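3'3'-cGAMP-specific phosphodiesterase 3 (Vibrio cholerae O1 biovar El Tor str. N16961, PDB 5Z7C) is a mostly helical bacterial protein of the HD-domain phosphodiesterase family, with two HD-domain regions in one chain. Local coordinates at residues Gln123-Thr126 and Glu127-Leu130; Thr131-Asp134 and Ile135-Gly139; Ile147-Arg150 and Cys151-Ala155. The protein carries 2 engineered substitutions. All coordinates share one frame; numbering follows the deposited sequence.

Contact 1 (Gln123-Thr126 and Glu127-Leu130); sequences QSWT and ERIL
The indole ring of Trp125 carries Ile129 over one face. CG1 of Ile129 stands 4.2 Å from the centroid of the six-membered ring, only 6° off the ring normal, a CH-pi contact. Trp125 CG is roughly anti to its backbone N (chi1 -152°), and this brings the ring back over the next helical turn. The guanidinium of Arg128 takes CD1 of Trp125 at its edge, in plane, with NH2 3.9 Å from that CD1. The two planes are 52° apart, so this is no stack. The aliphatic part of Arg128 runs past the start of the helix, and its CG lies 3.4 Å from Gln123 O. The side chains of Gln123 and Glu127 cross at about a right angle, with OE1 of Gln123 3.8 Å from CB of Glu127. Ser124 is the N-cap. Its carbonyl O accepts from Arg128 N at 3.0 Å. The capping bond from Glu127 N to Ser124 OG is weak, and the placement of OG is doubtful. Ile129 N and Leu130 N bond to Trp125 O and Thr126 O. At this helix start on the protein surface, backbone bonds do the polar work of the first turn, while Trp125 and Ile129 add the apolar contact.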
# COMPACT_ATOMS: atom_id res chain seq x y z
N GLN A 123 -18.76 21.17 -13.80
CA GLN A 123 -19.12 22.45 -14.35
C GLN A 123 -19.18 22.31 -15.85
O GLN A 123 -18.77 21.32 -16.40
CB GLN A 123 -18.06 23.46 -13.96
CG GLN A 123 -17.09 22.88 -12.96
CD GLN A 123 -15.79 23.64 -12.88
OE1 GLN A 123 -15.70 24.78 -13.32
NE2 GLN A 123 -14.78 23.01 -12.31
N SER A 124 -19.72 23.30 -16.54
CA SER A 124 -19.79 23.14 -17.95
C SER A 124 -18.52 22.45 -18.38
O SER A 124 -17.46 22.73 -17.90
CB SER A 124 -19.92 24.47 -18.65
OG SER A 124 -18.70 25.15 -18.62
N TRP A 125 -18.66 21.50 -19.26
CA TRP A 125 -17.55 21.00 -20.00
C TRP A 125 -16.66 22.10 -20.43
O TRP A 125 -15.48 22.08 -20.19
CB TRP A 125 -18.04 20.30 -21.22
CG TRP A 125 -17.13 19.29 -21.59
CD1 TRP A 125 -16.82 18.18 -20.91
CD2 TRP A 125 -16.34 19.29 -22.75
NE1 TRP A 125 -15.89 17.45 -21.58
CE2 TRP A 125 -15.58 18.13 -22.72
CE3 TRP A 125 -16.21 20.15 -23.80
CZ2 TRP A 125 -14.71 17.81 -23.70
CZ3 TRP A 125 -15.37 19.84 -24.76
CH2 TRP A 125 -14.62 18.68 -24.72
N THR A 126 -17.20 23.08 -21.10
CA THR A 126 -16.39 24.15 -21.56
C THR A 126 -15.62 24.79 -20.42
O THR A 126 -14.53 25.25 -20.61
CB THR A 126 -17.22 25.17 -22.29
OG1 THR A 126 -17.25 24.83 -23.68
CG2 THR A 126 -16.62 26.53 -22.17
N GLU A 127 -16.18 24.80 -19.23
CA GLU A 127 -15.51 25.44 -18.12
C GLU A 127 -14.34 24.63 -17.66
O GLU A 127 -13.30 25.14 -17.33
CB GLU A 127 -16.47 25.57 -16.95
CG GLU A 127 -17.01 26.96 -16.74
CD GLU A 127 -15.94 28.02 -16.80
OE1 GLU A 127 -16.09 28.97 -17.59
OE2 GLU A 127 -14.95 27.91 -16.06
N ARG A 128 -14.56 23.34 -17.61
CA ARG A 128 -13.57 22.40 -17.16
C ARG A 128 -12.34 22.44 -18.01
O ARG A 128 -11.25 22.30 -17.53
CB ARG A 128 -14.18 21.02 -17.19
CG ARG A 128 -15.41 20.91 -16.35
CD ARG A 128 -15.60 19.51 -15.77
NE ARG A 128 -15.74 18.51 -16.81
CZ ARG A 128 -15.41 17.24 -16.66
NH1 ARG A 128 -14.92 16.80 -15.52
NH2 ARG A 128 -15.57 16.40 -17.66
N ILE A 129 -12.52 22.59 -19.30
CA ILE A 129 -11.39 22.70 -20.16
C ILE A 129 -10.65 23.97 -19.91
O ILE A 129 -9.44 23.98 -19.85
CB ILE A 129 -11.82 22.64 -21.59
CG1 ILE A 129 -12.63 21.39 -21.80
CG2 ILE A 129 -10.64 22.63 -22.50
CD1 ILE A 129 -11.85 20.15 -21.78
N LEU A 130 -11.36 25.06 -19.78
CA LEU A 130 -10.68 26.30 -19.57
C LEU A 130 -9.96 26.28 -18.26
O LEU A 130 -8.84 26.71 -18.16
CB LEU A 130 -11.66 27.45 -19.63
CG LEU A 130 -12.13 27.68 -21.05
CD1 LEU A 130 -13.02 28.83 -21.11
CD2 LEU A 130 -10.99 27.88 -21.94

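Contact 2 (Thr131-Asp134 and Ile135-Gly139); sequences TTID and ILKNG
Ile135 reaches back one turn to Thr131. Its CG1 and CD1 each lie 3.7 Å from Thr131 O, and CD1 is 4.5 Å from Thr131 CG2, a loose approach of methyl groups. CG1 of Ile135 sits beside its own backbone N, opposite the carbonyl carbon (chi1 -71°), which directs the branch along the helix toward Thr131. The same Thr131 carbonyl accepts from Ile135 N at 3.2 Å. One residue on, Leu136 N bonds to Thr132 O at 3.1 Å and makes a weak second bond to Ile133 O. CB of Leu136 rests against both of these carbonyls. The alkyl chain of Lys137 shares the second of them, with its CG also 3.4 Å from Ile133 O. Lys137 N gives a weak bond to Asp134 O at 3.4 Å, an i to i+3 pair. Further out, the hydroxyls of Thr131 and Thr132 bond to the carbonyls of Glu127 and Arg128, one turn earlier. Ile115 of helix 108-118 meets both Thr132 and Ile135, and Leu108 meets Leu136. Helix 125-137 thus leans one side on helix 108-118. Polar bonding here is left to the backbone, with aliphatic groups laid over its carbonyls, and the bonds become longer and weaker toward Lys137.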
# COMPACT_ATOMS: atom_id res chain seq x y z
N THR A 131 -10.62 25.79 -17.24
CA THR A 131 -10.02 25.70 -15.94
C THR A 131 -8.85 24.77 -15.90
O THR A 131 -7.88 25.05 -15.24
CB THR A 131 -11.03 25.26 -14.95
OG1 THR A 131 -12.22 26.00 -15.18
CG2 THR A 131 -10.57 25.56 -13.59
N THR A 132 -8.94 23.64 -16.55
CA THR A 132 -7.83 22.71 -16.55
C THR A 132 -6.63 23.30 -17.26
O THR A 132 -5.50 23.03 -16.92
CB THR A 132 -8.18 21.25 -16.95
OG1 THR A 132 -8.74 21.21 -18.25
CG2 THR A 132 -9.09 20.63 -16.00
N ILE A 133 -6.88 24.08 -18.28
CA ILE A 133 -5.82 24.73 -18.99
C ILE A 133 -5.15 25.74 -18.11
O ILE A 133 -3.97 25.92 -18.16
CB ILE A 133 -6.32 25.33 -20.30
CG1 ILE A 133 -6.54 24.23 -21.29
CG2 ILE A 133 -5.31 26.23 -20.91
CD1 ILE A 133 -7.08 24.69 -22.57
N ASP A 134 -5.92 26.44 -17.31
CA ASP A 134 -5.36 27.46 -16.48
C ASP A 134 -4.40 26.89 -15.48
O ASP A 134 -3.37 27.45 -15.23
CB ASP A 134 -6.46 28.19 -15.76
CG ASP A 134 -6.99 29.34 -16.54
OD1 ASP A 134 -6.37 29.74 -17.53
OD2 ASP A 134 -8.02 29.86 -16.16
N ILE A 135 -4.77 25.78 -14.89
CA ILE A 135 -3.94 25.07 -13.94
C ILE A 135 -2.67 24.54 -14.58
O ILE A 135 -1.65 24.48 -13.96
CB ILE A 135 -4.73 24.01 -13.22
CG1 ILE A 135 -5.69 24.68 -12.28
CG2 ILE A 135 -3.86 23.14 -12.40
CD1 ILE A 135 -6.79 23.83 -11.87
N LEU A 136 -2.79 24.09 -15.80
CA LEU A 136 -1.71 23.47 -16.50
C LEU A 136 -0.59 24.46 -16.69
O LEU A 136 0.52 24.10 -16.98
CB LEU A 136 -2.21 23.04 -17.86
CG LEU A 136 -1.29 22.40 -18.87
CD1 LEU A 136 -0.77 21.13 -18.35
CD2 LEU A 136 -1.98 22.17 -20.12
N LYS A 137 -0.94 25.71 -16.78
CA LYS A 137 -0.00 26.63 -17.35
C LYS A 137 0.85 27.12 -16.25
O LYS A 137 1.92 27.63 -16.45
CB LYS A 137 -0.74 27.77 -18.01
CG LYS A 137 -1.19 27.42 -19.39
CD LYS A 137 -1.60 28.64 -20.16
CE LYS A 137 -1.30 28.45 -21.63
NZ LYS A 137 0.08 28.85 -21.99
N ASN A 138 0.35 26.97 -15.03
CA ASN A 138 1.07 27.40 -13.84
C ASN A 138 0.39 26.96 -12.55
O ASN A 138 -0.83 26.87 -12.49
CB ASN A 138 1.25 28.92 -13.85
CG ASN A 138 2.24 29.40 -12.80
OD1 ASN A 138 3.19 28.69 -12.46
ND2 ASN A 138 2.02 30.60 -12.29
N GLY A 139 1.19 26.68 -11.53
CA GLY A 139 2.64 26.80 -11.64
C GLY A 139 3.35 25.54 -11.21
O GLY A 139 3.95 24.84 -12.03

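Contact 3 (Ile147-Arg150 and Cys151-Ala155); sequences IQTR and CTRGA
Ile147 meets Cys151 one turn on. Its carbonyl O takes Cys151 N at 2.7 Å, nearly straight at 174°, and its CG2 lies 4.4 Å from Cys151 CB. CD1 of the same isoleucine sits over one face of the Arg150 guanidinium, 3.7 Å above the plane and offset toward the rim. The side chains of Gln148 and Thr152 cross at about a right angle. Gln148 O also accepts from Thr152 N, though the place of this oxygen is less sure. Thr152 OG1 lies 2.6 Å from both Gln148 O and Thr149 O, and which one it bonds to is not settled. Thr149 lies side by side with Arg153, and its CG2 is 3.7 Å from Arg153 NE. Thr149 OG1 lies beside its backbone N (chi1 -71°), which leaves CG2 anti to that N; OG1 bonds to Glu145 O. Thr149 O accepts from Arg153 N at 2.9 Å. Arg150 O takes Gly154 N at 2.9 Å, and the guanidinium of Arg150 makes a long, weak ion pair with Asp175. Phe114 and Asn118 of helix 108-118 touch Thr149, and His172 touches Cys151. In this middle of a helix, main-chain groups pair along the turns, and a methyl group lies near each guanidinium: Ile147 CD1 by Arg150, Thr149 CG2 by Arg153.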
# COMPACT_ATOMS: atom_id res chain seq x y z
N ILE A 147 -0.99 18.41 -4.05
CA ILE A 147 -0.86 18.20 -2.64
C ILE A 147 -2.20 18.16 -1.99
O ILE A 147 -2.46 17.33 -1.16
CB ILE A 147 -0.02 19.30 -2.00
CG1 ILE A 147 1.39 19.24 -2.51
CG2 ILE A 147 0.06 19.13 -0.54
CD1 ILE A 147 1.98 17.93 -2.40
N GLN A 148 -3.06 19.08 -2.34
CA GLN A 148 -4.28 19.23 -1.62
C GLN A 148 -5.05 17.96 -1.74
O GLN A 148 -5.70 17.52 -0.82
CB GLN A 148 -5.09 20.33 -2.27
CG GLN A 148 -6.49 20.42 -1.80
CD GLN A 148 -6.60 21.02 -0.45
OE1 GLN A 148 -5.62 21.49 0.11
NE2 GLN A 148 -7.79 21.04 0.09
N THR A 149 -5.01 17.40 -2.92
CA THR A 149 -5.71 16.18 -3.16
C THR A 149 -5.12 15.08 -2.34
O THR A 149 -5.82 14.33 -1.73
CB THR A 149 -5.67 15.85 -4.64
OG1 THR A 149 -6.52 16.77 -5.32
CG2 THR A 149 -6.19 14.49 -4.92
N ARG A 150 -3.81 14.95 -2.37
CA ARG A 150 -3.15 13.88 -1.68
C ARG A 150 -3.34 13.96 -0.19
O ARG A 150 -3.58 12.99 0.47
CB ARG A 150 -1.67 13.96 -2.00
CG ARG A 150 -0.77 13.17 -1.13
CD ARG A 150 0.57 13.76 -1.14
NE ARG A 150 1.08 13.82 -2.49
CZ ARG A 150 2.32 14.15 -2.80
NH1 ARG A 150 3.18 14.45 -1.85
NH2 ARG A 150 2.71 14.17 -4.07
N CYS A 151 -3.12 15.14 0.33
CA CYS A 151 -3.18 15.35 1.74
C CYS A 151 -4.57 15.15 2.26
O CYS A 151 -4.76 14.68 3.34
CB CYS A 151 -2.57 16.69 2.09
SG CYS A 151 -3.72 18.11 2.05
N THR A 152 -5.55 15.60 1.52
CA THR A 152 -6.93 15.40 1.88
C THR A 152 -7.31 13.94 1.83
O THR A 152 -8.07 13.47 2.63
CB THR A 152 -7.81 16.18 0.95
OG1 THR A 152 -7.56 15.73 -0.38
CG2 THR A 152 -7.46 17.60 1.01
N ARG A 153 -6.76 13.24 0.84
CA ARG A 153 -7.08 11.84 0.63
C ARG A 153 -6.47 10.96 1.71
O ARG A 153 -7.10 10.01 2.18
CB ARG A 153 -6.58 11.38 -0.75
CG ARG A 153 -7.60 11.55 -1.86
CD ARG A 153 -7.38 10.53 -2.97
NE ARG A 153 -7.64 11.10 -4.29
CZ ARG A 153 -7.10 10.64 -5.41
NH1 ARG A 153 -6.26 9.62 -5.38
NH2 ARG A 153 -7.39 11.22 -6.57
N GLY A 154 -5.25 11.28 2.12
CA GLY A 154 -4.58 10.51 3.14
C GLY A 154 -5.24 10.73 4.46
O GLY A 154 -5.40 9.83 5.23
N ALA A 155 -5.63 11.96 4.70
CA ALA A 155 -6.28 12.30 5.93
C ALA A 155 -7.55 11.52 6.00
O ALA A 155 -8.00 11.14 7.05
CB ALA A 155 -6.57 13.74 5.96

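Contacts 1 and 2 lie on the same helix, 125-137, and follow directly in sequence, with centres 13 Å apart. Both are surface contacts, 34 and 30 Å from the centre of the chain. Contact 3 is on the next helix, 141-160, only 15 Å from that centre and partly buried. It touches neither of the others. The nearest atoms of contacts 2 and 3 are about 10 Å apart, and those of contacts 1 and 3 about 12 Å. Helix 108-118 relates contacts 2 and 3, since residues of both pack on it. Chemistry follows place: contact 1 has a weak N-cap and an aromatic face, contact 2 weaker backbone bonds with alkyl groups over carbonyls, and contact 3 regular mid-helix bonding.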